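Local coordinates for sensor protein (Bacteroides thetaiotaomicron, PDB 2X7X) that binds fructose through this periplasmic domain of a hybrid two-component sensor, which probably relays the signal to the protein's own histidine kinase part, at residues E53-F58 with D64-S69; P78-A83 with R95-D100; P89-D94 with M257-K262. All blocks are in the same frame, centred on the assembly; numbering follows the deposited sequence.

The chain first closes contact 1, where helix 48-60 turns back through a short loop and strand 65-68 runs back against it. Helix 73-85 follows, and its residues 78-83 open contact 2. Before that contact closes, strand 90-93 is laid beside strand 65-68 and opens contact 3. The loop at 95-100 then closes contact 2, and contact 3 closes much later, when the chain returns in helix 249-260. Contacts 2 and 3 therefore cross, while contact 1 precedes both. Together they join the parallel sheet of the first lobe to helices 48-60, 73-85 and 249-260. Asp94 and Arg95, both in the fructose site, lie in contacts 3 and 2.

Contact 1: residues E53-F58 with D64-S69; sequences EDVHYF and DLLIIS
Val55 of helix 48-60 meets Leu66 and Ile68 of strand 65-68 in a Rossmann-like alpha/beta layer of the periplasmic-binding-protein fold. The axes of 53-58 and 65-68 run close to antiparallel (168°), 10.2 Å apart. A short turn joins them.

The contact across the two segments is apolar. Val55 divides its branches between two residues of the strand. Its CG1 lies 3.9 Å from CD1 of Leu66. CG1 is anti to the backbone N (chi1 -179°), which leaves CG2 beside that N and turned to Ile68. Val55 stands roughly perpendicular to both Leu66 and Ile68. Phe58, one turn further on, meets the same Leu66 methyl through its CB and not its ring.

Polar links lie around this core. Asp54 forms a salt bridge with Arg42, and Tyr57 makes a cation-pi contact with the same arginine. Ser69 OG is hydrogen-bonded to Asp94, a fructose-binding residue, at the end of the segment.

Ile68 also packs on Val90 and Leu92 of the neighbouring strand. Its CG1 is anti to the backbone N (chi1 -176°), and this extended chain brings CD1 to 3.8 Å from Val55 CG2.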
loop_
_atom_site.group_PDB
_atom_site.type_symbol
_atom_site.label_atom_id
_atom_site.label_comp_id
_atom_site.label_asym_id
_atom_site.label_seq_id
_atom_site.Cartn_x
_atom_site.Cartn_y
_atom_site.Cartn_z
ATOM N N GLU A 53 29.735 6.744 -23.361
ATOM C CA GLU A 53 30.011 8.169 -23.185
ATOM C C GLU A 53 29.735 8.641 -21.753
ATOM O O GLU A 53 30.559 9.338 -21.157
ATOM C CB GLU A 53 29.250 9.006 -24.216
ATOM C CG GLU A 53 29.633 8.663 -25.659
ATOM C CD GLU A 53 29.071 9.639 -26.691
ATOM O OE1 GLU A 53 29.172 10.876 -26.474
ATOM O OE2 GLU A 53 28.543 9.164 -27.730
ATOM N N ASP A 54 28.599 8.240 -21.191
ATOM C CA ASP A 54 28.270 8.598 -19.814
ATOM C C ASP A 54 29.236 7.962 -18.804
ATOM O O ASP A 54 29.649 8.614 -17.844
ATOM C CB ASP A 54 26.811 8.252 -19.481
ATOM C CG ASP A 54 25.805 8.975 -20.387
ATOM O OD1 ASP A 54 25.965 10.186 -20.651
ATOM O OD2 ASP A 54 24.840 8.330 -20.836
ATOM N N VAL A 55 29.616 6.707 -19.023
ATOM C CA VAL A 55 30.585 6.068 -18.124
ATOM C C VAL A 55 31.970 6.723 -18.247
ATOM O O VAL A 55 32.590 7.051 -17.235
ATOM C CB VAL A 55 30.652 4.517 -18.289
ATOM C CG1 VAL A 55 31.661 3.908 -17.317
ATOM C CG2 VAL A 55 29.296 3.900 -18.049
ATOM N N HIS A 56 32.434 6.940 -19.477
ATOM C CA HIS A 56 33.707 7.642 -19.696
ATOM C C HIS A 56 33.711 9.026 -19.046
ATOM O O HIS A 56 34.704 9.407 -18.421
ATOM C CB HIS A 56 34.074 7.726 -21.186
ATOM C CG HIS A 56 34.445 6.407 -21.796
ATOM N ND1 HIS A 56 34.271 6.133 -23.137
ATOM C CD2 HIS A 56 34.967 5.283 -21.248
ATOM C CE1 HIS A 56 34.679 4.900 -23.392
ATOM N NE2 HIS A 56 35.105 4.362 -22.261
ATOM N N TYR A 57 32.596 9.751 -19.176
ATOM C CA TYR A 57 32.396 11.051 -18.527
ATOM C C TYR A 57 32.575 10.984 -17.006
ATOM O O TYR A 57 33.273 11.811 -16.411
ATOM C CB TYR A 57 31.006 11.598 -18.872
ATOM C CG TYR A 57 30.647 12.909 -18.199
ATOM C CD1 TYR A 57 30.619 14.105 -18.924
ATOM C CD2 TYR A 57 30.316 12.952 -16.840
ATOM C CE1 TYR A 57 30.283 15.316 -18.306
ATOM C CE2 TYR A 57 29.987 14.151 -16.214
ATOM C CZ TYR A 57 29.972 15.327 -16.949
ATOM O OH TYR A 57 29.639 16.505 -16.313
ATOM N N PHE A 58 31.930 10.003 -16.384
ATOM C CA PHE A 58 32.014 9.833 -14.940
ATOM C C PHE A 58 33.418 9.411 -14.496
ATOM O O PHE A 58 33.843 9.709 -13.375
ATOM C CB PHE A 58 30.952 8.841 -14.453
ATOM C CG PHE A 58 29.543 9.412 -14.409
ATOM C CD1 PHE A 58 29.274 10.607 -13.736
ATOM C CD2 PHE A 58 28.482 8.735 -15.011
ATOM C CE1 PHE A 58 27.972 11.127 -13.688
ATOM C CE2 PHE A 58 27.184 9.241 -14.967
ATOM C CZ PHE A 58 26.926 10.435 -14.303
ATOM N N ASP A 64 33.553 9.303 -7.110
ATOM C CA ASP A 64 33.940 8.407 -6.026
ATOM C C ASP A 64 33.290 7.022 -6.132
ATOM O O ASP A 64 33.814 6.042 -5.591
ATOM C CB ASP A 64 33.638 9.062 -4.670
ATOM C CG ASP A 64 34.379 10.390 -4.484
ATOM O OD1 ASP A 64 35.632 10.381 -4.465
ATOM O OD2 ASP A 64 33.708 11.441 -4.363
ATOM N N LEU A 65 32.154 6.952 -6.830
ATOM C CA LEU A 65 31.400 5.708 -7.001
ATOM C C LEU A 65 30.483 5.789 -8.210
ATOM O O LEU A 65 29.951 6.854 -8.542
ATOM C CB LEU A 65 30.591 5.370 -5.739
ATOM C CG LEU A 65 29.993 3.957 -5.604
ATOM C CD1 LEU A 65 29.992 3.491 -4.150
ATOM C CD2 LEU A 65 28.594 3.853 -6.193
ATOM N N LEU A 66 30.298 4.645 -8.859
ATOM C CA LEU A 66 29.484 4.564 -10.066
ATOM C C LEU A 66 28.309 3.600 -9.911
ATOM O O LEU A 66 28.490 2.431 -9.571
ATOM C CB LEU A 66 30.352 4.170 -11.262
ATOM C CG LEU A 66 29.667 4.244 -12.626
ATOM C CD1 LEU A 66 30.599 4.832 -13.670
ATOM C CD2 LEU A 66 29.153 2.875 -13.056
ATOM N N ILE A 67 27.109 4.115 -10.158
ATOM C CA ILE A 67 25.895 3.305 -10.218
ATOM C C ILE A 67 25.452 3.206 -11.672
ATOM O O ILE A 67 25.161 4.218 -12.313
ATOM C CB ILE A 67 24.750 3.891 -9.344
ATOM C CG1 ILE A 67 25.110 3.845 -7.861
ATOM C CG2 ILE A 67 23.459 3.106 -9.537
ATOM C CD1 ILE A 67 24.307 4.820 -7.030
ATOM N N ILE A 68 25.409 1.983 -12.189
ATOM C CA ILE A 68 25.000 1.763 -13.577
ATOM C C ILE A 68 23.942 0.670 -13.743
ATOM O O ILE A 68 23.961 -0.359 -13.059
ATOM C CB ILE A 68 26.222 1.468 -14.520
ATOM C CG1 ILE A 68 25.767 1.351 -15.976
ATOM C CG2 ILE A 68 26.945 0.208 -14.100
ATOM C CD1 ILE A 68 26.867 1.142 -16.968
ATOM N N SER A 69 23.031 0.915 -14.678
ATOM C CA SER A 69 22.109 -0.092 -15.175
ATOM C C SER A 69 22.433 -0.387 -16.646
ATOM O O SER A 69 22.088 0.397 -17.534
ATOM C CB SER A 69 20.666 0.387 -15.000
ATOM O OG SER A 69 19.802 -0.305 -15.888
#

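Contact 2: residues P78-A83 with R95-D100; sequences PIVEEA and RKILSD. With FRU (beta-D-fructofuranose), chain E.
The loop after strand 90-93 starts in the fructose site and then passes over helix 73-85, where Ser99 and Ile97 meet Glu81 and Val80. One pair is polar and the other apolar.

Ser99 OG donates a hydrogen bond to Glu81 OE1, at 2.9 Å. It reaches the anti side of that oxygen, 33° out of the carboxylate plane. The Glu81 chain is extended beyond CG, which carries its carboxylate out to the loop. With alanine in place of Glu81, Ser99 OG would probably lose this acceptor and the loop would be held to the helix less firmly.

Ile97 fills the more buried half of the contact. Its CG1 stands between the backbone N and carbonyl carbon (chi1 57°). CD1 at the end of this branch approaches Val80 CG1 to 3.8 Å, and also touches Val80 CB. The two side chains cross obliquely. Val80 packs in turn on Val90, and Ile97 on Leu92, both in strand 90-93. The helix and loop thus share a face of the parallel sheet in this periplasmic-binding-protein lobe, with the sugar site beyond its C-terminal strand ends.

Arg95 lines that site, and its chain is extended from CG to NE. NE gives a hydrogen bond to fructose O6 at 2.9 Å, with an N-H...O angle of 165°. NH2 gives a longer one, 3.3 Å, to fructose O5, which lies at the edge of the guanidinium in its plane. NH1 is held by the carbonyl oxygen of Asn71, so the protein helps fix the rotation of the group.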
loop_
_atom_site.group_PDB
_atom_site.type_symbol
_atom_site.label_atom_id
_atom_site.label_comp_id
_atom_site.label_asym_id
_atom_site.label_seq_id
_atom_site.Cartn_x
_atom_site.Cartn_y
_atom_site.Cartn_z
ATOM N N PRO A 78 32.720 -4.718 -21.412
ATOM C CA PRO A 78 34.058 -4.100 -21.426
ATOM C C PRO A 78 34.091 -2.741 -20.710
ATOM O O PRO A 78 35.008 -2.470 -19.915
ATOM C CB PRO A 78 34.375 -3.945 -22.923
ATOM C CG PRO A 78 33.079 -4.222 -23.656
ATOM C CD PRO A 78 32.272 -5.102 -22.766
ATOM N N ILE A 79 33.071 -1.922 -20.956
ATOM C CA ILE A 79 33.001 -0.584 -20.384
ATOM C C ILE A 79 32.899 -0.563 -18.852
ATOM O O ILE A 79 33.477 0.302 -18.204
ATOM C CB ILE A 79 31.906 0.258 -21.067
ATOM C CG1 ILE A 79 32.462 0.892 -22.338
ATOM C CG2 ILE A 79 31.415 1.380 -20.155
ATOM C CD1 ILE A 79 32.546 -0.022 -23.536
ATOM N N VAL A 80 32.179 -1.508 -18.264
ATOM C CA VAL A 80 32.129 -1.566 -16.801
ATOM C C VAL A 80 33.449 -2.111 -16.230
ATOM O O VAL A 80 33.908 -1.662 -15.169
ATOM C CB VAL A 80 30.876 -2.339 -16.279
ATOM C CG1 VAL A 80 30.973 -2.628 -14.794
ATOM C CG2 VAL A 80 29.627 -1.542 -16.545
ATOM N N GLU A 81 34.060 -3.066 -16.938
ATOM C CA GLU A 81 35.354 -3.622 -16.531
ATOM C C GLU A 81 36.445 -2.549 -16.428
ATOM O O GLU A 81 37.207 -2.537 -15.455
ATOM C CB GLU A 81 35.777 -4.763 -17.451
ATOM C CG GLU A 81 35.150 -6.100 -17.068
ATOM C CD GLU A 81 35.357 -7.195 -18.106
ATOM O OE1 GLU A 81 35.044 -8.363 -17.796
ATOM O OE2 GLU A 81 35.824 -6.893 -19.231
ATOM N N GLU A 82 36.492 -1.641 -17.406
ATOM C CA GLU A 82 37.364 -0.463 -17.338
ATOM C C GLU A 82 37.206 0.283 -16.022
ATOM O O GLU A 82 38.173 0.423 -15.266
ATOM C CB GLU A 82 37.091 0.500 -18.483
ATOM C CG GLU A 82 37.439 -0.034 -19.845
ATOM C CD GLU A 82 37.131 0.973 -20.927
ATOM O OE1 GLU A 82 36.960 0.562 -22.102
ATOM O OE2 GLU A 82 37.059 2.183 -20.592
ATOM N N ALA A 83 35.993 0.752 -15.741
ATOM C CA ALA A 83 35.736 1.448 -14.485
ATOM C C ALA A 83 36.203 0.629 -13.279
ATOM O O ALA A 83 36.696 1.187 -12.301
ATOM C CB ALA A 83 34.278 1.791 -14.362
ATOM N N ARG A 95 19.715 -4.168 -14.284
ATOM C CA ARG A 95 20.310 -4.926 -15.377
ATOM C C ARG A 95 21.733 -5.333 -15.030
ATOM O O ARG A 95 22.380 -4.675 -14.223
ATOM C CB ARG A 95 20.284 -4.124 -16.659
ATOM C CG ARG A 95 18.928 -3.596 -16.948
ATOM C CD ARG A 95 18.756 -3.217 -18.389
ATOM N NE ARG A 95 17.428 -2.640 -18.568
ATOM C CZ ARG A 95 17.017 -2.018 -19.663
ATOM N NH1 ARG A 95 17.818 -1.869 -20.719
ATOM N NH2 ARG A 95 15.796 -1.534 -19.686
ATOM N N LYS A 96 22.199 -6.429 -15.624
ATOM C CA LYS A 96 23.505 -7.020 -15.294
ATOM C C LYS A 96 24.478 -6.952 -16.482
ATOM O O LYS A 96 24.093 -6.620 -17.607
ATOM C CB LYS A 96 23.355 -8.508 -14.932
ATOM C CG LYS A 96 22.602 -8.882 -13.665
ATOM C CD LYS A 96 22.219 -10.358 -13.802
ATOM C CE LYS A 96 21.491 -10.917 -12.610
ATOM N NZ LYS A 96 20.889 -12.258 -12.928
ATOM N N ILE A 97 25.735 -7.307 -16.215
ATOM C CA ILE A 97 26.734 -7.525 -17.259
ATOM C C ILE A 97 27.126 -9.000 -17.269
ATOM O O ILE A 97 26.496 -9.818 -16.588
ATOM C CB ILE A 97 27.976 -6.616 -17.093
ATOM C CG1 ILE A 97 28.626 -6.814 -15.723
ATOM C CG2 ILE A 97 27.604 -5.157 -17.320
ATOM C CD1 ILE A 97 29.998 -6.185 -15.590
ATOM N N LEU A 98 28.162 -9.342 -18.030
ATOM C CA LEU A 98 28.525 -10.739 -18.233
ATOM C C LEU A 98 29.821 -11.172 -17.549
ATOM O O LEU A 98 30.421 -12.173 -17.928
ATOM C CB LEU A 98 28.556 -11.063 -19.732
ATOM C CG LEU A 98 27.231 -10.830 -20.468
ATOM C CD1 LEU A 98 27.362 -11.189 -21.932
ATOM C CD2 LEU A 98 26.063 -11.590 -19.801
ATOM N N SER A 99 30.242 -10.429 -16.535
ATOM C CA SER A 99 31.395 -10.814 -15.737
ATOM C C SER A 99 31.196 -10.345 -14.313
ATOM O O SER A 99 30.173 -9.742 -13.992
ATOM C CB SER A 99 32.678 -10.224 -16.305
ATOM O OG SER A 99 32.667 -8.821 -16.171
ATOM N N ASP A 100 32.185 -10.612 -13.466
ATOM C CA ASP A 100 32.066 -10.401 -12.023
ATOM C C ASP A 100 32.918 -9.218 -11.596
ATOM O O ASP A 100 33.253 -9.059 -10.422
ATOM C CB ASP A 100 32.503 -11.667 -11.278
ATOM C CG ASP A 100 33.971 -12.028 -11.526
ATOM O OD1 ASP A 100 34.562 -11.631 -12.559
ATOM O OD2 ASP A 100 34.535 -12.730 -10.671
HETATM C C1 FRU E . 12.548 0.940 -17.010
HETATM C C2 FRU E . 12.277 -0.427 -17.612
HETATM C C3 FRU E . 11.137 -1.153 -16.903
HETATM C C4 FRU E . 11.631 -2.586 -16.890
HETATM C C5 FRU E . 13.115 -2.380 -16.622
HETATM C C6 FRU E . 14.022 -3.530 -17.057
HETATM O O1 FRU E . 13.350 1.708 -17.904
HETATM O O2 FRU E . 12.031 -0.264 -19.014
HETATM O O3 FRU E . 9.870 -0.977 -17.554
HETATM O O4 FRU E . 10.981 -3.389 -15.899
HETATM O O5 FRU E . 13.430 -1.237 -17.423
HETATM O O6 FRU E . 15.374 -3.261 -16.634
#

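Contact 3: residues P89-D94 with M257-K262; sequences PVILVD and MDILEK. With FRU (beta-D-fructofuranose), chain E.
Ile259 of helix 249-260 lies over Pro89 and Ile91 at the start of strand 90-93. From CB its two branches part. CG2 is anti to the backbone N and comes to 4.2 Å from Pro89 CB, at the proline ring. CG1 leaves beside that N (chi1 -72°), and its extended chain carries CD1 towards the strand. This tip is 4.1 Å from Ile91 CD1, and it also touches Ile91 CG1. The two isoleucines run alongside one another, pointing opposite ways.

The contact joins distant parts of the sequence. In the periplasmic-binding-protein fold the chain crosses to the second lobe and comes back, and helix 249-260 then covers a face of the first lobe's parallel sheet. Ile91 also packs on Leu255 and Ala256 of this helix. Val90 points its CB away from the helical segment and packs instead on Ala83 of helix 73-85.

The other end of segment 89-94 reaches the sugar. Fructose O6 donates a hydrogen bond to Asp94 OD1 at 2.6 Å. Tyr245 OH is also hydrogen-bonded to OD1. OD2 forms a salt bridge with Arg20, so the carboxylate is gripped at both oxygens.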
loop_
_atom_site.group_PDB
_atom_site.type_symbol
_atom_site.label_atom_id
_atom_site.label_comp_id
_atom_site.label_asym_id
_atom_site.label_seq_id
_atom_site.Cartn_x
_atom_site.Cartn_y
_atom_site.Cartn_z
ATOM N N PRO A 89 34.723 2.065 -7.581
ATOM C CA PRO A 89 33.731 1.059 -7.179
ATOM C C PRO A 89 32.413 1.176 -7.967
ATOM O O PRO A 89 31.855 2.270 -8.087
ATOM C CB PRO A 89 33.525 1.345 -5.681
ATOM C CG PRO A 89 33.816 2.776 -5.530
ATOM C CD PRO A 89 34.862 3.129 -6.568
ATOM N N VAL A 90 31.942 0.045 -8.493
ATOM C CA VAL A 90 30.782 -0.002 -9.400
ATOM C C VAL A 90 29.599 -0.756 -8.788
ATOM O O VAL A 90 29.741 -1.901 -8.332
ATOM C CB VAL A 90 31.131 -0.693 -10.752
ATOM C CG1 VAL A 90 29.890 -0.773 -11.662
ATOM C CG2 VAL A 90 32.311 0.007 -11.456
ATOM N N ILE A 91 28.433 -0.116 -8.771
ATOM C CA ILE A 91 27.205 -0.809 -8.369
ATOM C C ILE A 91 26.319 -1.057 -9.583
ATOM O O ILE A 91 25.919 -0.110 -10.298
ATOM C CB ILE A 91 26.390 -0.063 -7.295
ATOM C CG1 ILE A 91 27.177 0.051 -5.987
ATOM C CG2 ILE A 91 25.084 -0.801 -7.040
ATOM C CD1 ILE A 91 26.504 0.904 -4.924
ATOM N N LEU A 92 26.028 -2.338 -9.803
ATOM C CA LEU A 92 25.082 -2.734 -10.822
ATOM C C LEU A 92 23.685 -2.750 -10.233
ATOM O O LEU A 92 23.438 -3.400 -9.206
ATOM C CB LEU A 92 25.434 -4.112 -11.395
ATOM C CG LEU A 92 26.813 -4.318 -12.032
ATOM C CD1 LEU A 92 26.918 -5.742 -12.475
ATOM C CD2 LEU A 92 27.074 -3.382 -13.205
ATOM N N VAL A 93 22.780 -2.021 -10.884
ATOM C CA VAL A 93 21.365 -2.046 -10.528
ATOM C C VAL A 93 20.519 -2.642 -11.648
ATOM O O VAL A 93 20.719 -2.306 -12.829
ATOM C CB VAL A 93 20.813 -0.631 -10.206
ATOM C CG1 VAL A 93 19.398 -0.745 -9.683
ATOM C CG2 VAL A 93 21.650 0.033 -9.160
ATOM N N ASP A 94 19.573 -3.506 -11.268
ATOM C CA ASP A 94 18.482 -3.935 -12.162
ATOM C C ASP A 94 18.977 -4.770 -13.361
ATOM O O ASP A 94 18.692 -5.960 -13.434
ATOM C CB ASP A 94 17.591 -2.718 -12.545
ATOM C CG ASP A 94 17.014 -2.800 -13.944
ATOM O OD1 ASP A 94 16.336 -3.792 -14.277
ATOM O OD2 ASP A 94 17.212 -1.847 -14.725
ATOM N N MET A 257 26.743 4.329 0.101
ATOM C CA MET A 257 27.298 4.873 1.341
ATOM C C MET A 257 28.063 3.863 2.200
ATOM O O MET A 257 29.139 4.175 2.705
ATOM C CB MET A 257 26.208 5.557 2.165
ATOM C CG MET A 257 25.742 6.870 1.559
ATOM S SD MET A 257 27.052 7.642 0.602
ATOM C CE MET A 257 26.812 9.373 0.980
ATOM N N ASP A 258 27.513 2.662 2.359
ATOM C CA ASP A 258 28.214 1.592 3.066
ATOM C C ASP A 258 29.589 1.311 2.463
ATOM O O ASP A 258 30.563 1.121 3.195
ATOM C CB ASP A 258 27.371 0.311 3.105
ATOM C CG ASP A 258 26.101 0.472 3.928
ATOM O OD1 ASP A 258 25.932 1.525 4.581
ATOM O OD2 ASP A 258 25.263 -0.452 3.915
ATOM N N ILE A 259 29.668 1.307 1.135
ATOM C CA ILE A 259 30.911 1.013 0.429
ATOM C C ILE A 259 31.908 2.152 0.584
ATOM O O ILE A 259 33.064 1.923 0.955
ATOM C CB ILE A 259 30.655 0.708 -1.063
ATOM C CG1 ILE A 259 29.979 -0.661 -1.205
ATOM C CG2 ILE A 259 31.954 0.774 -1.875
ATOM C CD1 ILE A 259 29.359 -0.906 -2.552
ATOM N N LEU A 260 31.453 3.371 0.309
ATOM C CA LEU A 260 32.296 4.555 0.445
ATOM C C LEU A 260 32.803 4.757 1.880
ATOM O O LEU A 260 33.990 4.982 2.088
ATOM C CB LEU A 260 31.564 5.809 -0.035
ATOM C CG LEU A 260 31.339 5.980 -1.536
ATOM C CD1 LEU A 260 30.481 7.212 -1.780
ATOM C CD2 LEU A 260 32.648 6.054 -2.323
ATOM N N GLU A 261 31.905 4.652 2.857
ATOM C CA GLU A 261 32.249 4.840 4.265
ATOM C C GLU A 261 32.841 3.567 4.880
ATOM O O GLU A 261 32.835 3.382 6.101
ATOM C CB GLU A 261 31.013 5.281 5.054
ATOM C CG GLU A 261 30.412 6.609 4.604
ATOM C CD GLU A 261 29.155 6.985 5.384
ATOM O OE1 GLU A 261 28.673 6.150 6.189
ATOM O OE2 GLU A 261 28.649 8.119 5.187
ATOM N N LYS A 262 33.332 2.688 4.013
ATOM C CA LYS A 262 33.941 1.413 4.397
ATOM C C LYS A 262 33.216 0.647 5.520
ATOM O O LYS A 262 33.853 -0.048 6.318
ATOM C CB LYS A 262 35.432 1.608 4.687
ATOM C CG LYS A 262 36.104 2.497 3.640
ATOM C CD LYS A 262 37.624 2.461 3.697
ATOM C CE LYS A 262 38.196 3.612 2.881
ATOM N NZ LYS A 262 39.415 3.207 2.130
HETATM C C1 FRU E . 12.548 0.940 -17.010
HETATM C C2 FRU E . 12.277 -0.427 -17.612
HETATM C C3 FRU E . 11.137 -1.153 -16.903
HETATM C C4 FRU E . 11.631 -2.586 -16.890
HETATM C C5 FRU E . 13.115 -2.380 -16.622
HETATM C C6 FRU E . 14.022 -3.530 -17.057
HETATM O O1 FRU E . 13.350 1.708 -17.904
HETATM O O2 FRU E . 12.031 -0.264 -19.014
HETATM O O3 FRU E . 9.870 -0.977 -17.554
HETATM O O4 FRU E . 10.981 -3.389 -15.899
HETATM O O5 FRU E . 13.430 -1.237 -17.423
HETATM O O6 FRU E . 15.374 -3.261 -16.634
#